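Local coordinates for protein dihydropyrimidine amidohydrolase (Dictyostelium discoideum, PDB 2FTW) that catalyses the reversible, zinc-dependent hydrolytic ring opening of 5,6-dihydrouracil and 5,6-dihydrothymine, the second step of reductive pyrimidine degradation, at residues E214-E217 with L218-E222. Numbering follows the deposited sequence.
Sequences EGHE and LSRPE
The carbonyl oxygen His216 O takes the hydroxyl of Ser219 OG at 2.8 Å and, more weakly, the amide Ser219 N, showing how a serine in the last turn of a helix can bond back to the carbonyl three residues earlier. With chi1 at 80°, OG sits between backbone N and carbonyl carbon, close over the preceding turn. Leu218 N still makes a nearly straight i to i-4 bond to Glu214 O, 3.2 Å at 167°, and Ser219 N reaches Gly215 O at 2.8 Å. The pattern then tightens: Arg220 N bonds to Glu217 O at 3.0 Å, an i to i-3 bond at the helix end. Past this turn, a water joins Glu217 OE2 to Glu222 N, while Glu217 OE1 is salt-bridged to Arg301. Arg220 CD lies 4.1 Å above one face of the His216 imidazole, toward its rim, the ring and guanidinium planes being 30° apart. Met296 O accepts from His216 NE2, and Glu193 pairs with Arg220. His216 also touches Asn346, a probable substrate-binding residue, and the Arg220 side chain lies about 8 Å from a zinc ion; the last turn of helix 214-219, leading into helix 223-239, thus lies just outside the ligand shell of the binuclear zinc site of the amidohydrolase (beta-alpha)8 barrel.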
# COMPACT_ATOMS: atom_id res chain seq x y z
N GLU A 214 -29.41 -10.64 -9.22
CA GLU A 214 -28.36 -10.82 -8.21
C GLU A 214 -27.32 -11.88 -8.62
O GLU A 214 -26.16 -11.79 -8.21
CB GLU A 214 -28.96 -11.14 -6.83
CG GLU A 214 -29.53 -12.55 -6.64
CD GLU A 214 -30.95 -12.70 -7.13
OE1 GLU A 214 -31.43 -11.80 -7.87
OE2 GLU A 214 -31.59 -13.72 -6.79
N GLY A 215 -27.77 -12.86 -9.41
CA GLY A 215 -26.91 -13.84 -10.02
C GLY A 215 -25.86 -13.23 -10.90
O GLY A 215 -24.75 -13.75 -11.02
N HIS A 216 -26.21 -12.11 -11.52
CA HIS A 216 -25.27 -11.33 -12.32
C HIS A 216 -24.01 -10.90 -11.53
O HIS A 216 -22.89 -11.18 -11.96
CB HIS A 216 -25.99 -10.12 -12.93
CG HIS A 216 -25.20 -9.41 -13.98
ND1 HIS A 216 -24.93 -9.96 -15.21
CD2 HIS A 216 -24.61 -8.19 -13.97
CE1 HIS A 216 -24.21 -9.11 -15.92
NE2 HIS A 216 -24.01 -8.02 -15.20
N GLU A 217 -24.18 -10.20 -10.41
CA GLU A 217 -23.04 -9.81 -9.58
C GLU A 217 -22.27 -11.03 -9.05
O GLU A 217 -21.02 -11.07 -9.10
CB GLU A 217 -23.49 -8.93 -8.40
CG GLU A 217 -22.43 -8.70 -7.29
CD GLU A 217 -21.11 -8.13 -7.80
OE1 GLU A 217 -21.13 -7.34 -8.76
OE2 GLU A 217 -20.03 -8.44 -7.24
N LEU A 218 -23.00 -12.03 -8.57
CA LEU A 218 -22.38 -13.21 -7.98
C LEU A 218 -21.58 -14.00 -9.02
O LEU A 218 -20.59 -14.64 -8.70
CB LEU A 218 -23.43 -14.10 -7.31
CG LEU A 218 -24.29 -13.44 -6.23
CD1 LEU A 218 -25.47 -14.33 -5.82
CD2 LEU A 218 -23.48 -13.05 -5.02
N SER A 219 -22.02 -13.95 -10.28
CA SER A 219 -21.31 -14.61 -11.36
C SER A 219 -19.96 -13.94 -11.67
O SER A 219 -19.09 -14.56 -12.30
CB SER A 219 -22.18 -14.68 -12.63
OG SER A 219 -22.19 -13.45 -13.35
N ARG A 220 -19.78 -12.69 -11.24
CA ARG A 220 -18.65 -11.87 -11.68
C ARG A 220 -18.16 -10.91 -10.62
O ARG A 220 -18.18 -9.72 -10.85
CB ARG A 220 -19.05 -10.97 -12.86
CG ARG A 220 -19.66 -11.64 -14.03
CD ARG A 220 -20.65 -10.73 -14.73
NE ARG A 220 -20.00 -9.89 -15.73
CZ ARG A 220 -20.21 -9.97 -17.05
NH1 ARG A 220 -19.57 -9.14 -17.86
NH2 ARG A 220 -21.05 -10.85 -17.57
N PRO A 221 -17.69 -11.40 -9.47
CA PRO A 221 -17.25 -10.43 -8.47
C PRO A 221 -16.05 -9.58 -8.94
O PRO A 221 -15.40 -9.92 -9.94
CB PRO A 221 -16.87 -11.31 -7.28
CG PRO A 221 -16.57 -12.60 -7.88
CD PRO A 221 -17.48 -12.78 -9.02
N GLU A 222 -15.75 -8.53 -8.18
CA GLU A 222 -14.84 -7.47 -8.63
C GLU A 222 -13.40 -7.92 -8.85
O GLU A 222 -12.67 -7.29 -9.61
CB GLU A 222 -14.89 -6.25 -7.69
CG GLU A 222 -14.42 -6.47 -6.25
CD GLU A 222 -14.33 -5.17 -5.45
OE1 GLU A 222 -15.39 -4.71 -4.95
OE2 GLU A 222 -13.20 -4.63 -5.31
O HOH W 1 -17.70 -7.67 -6.17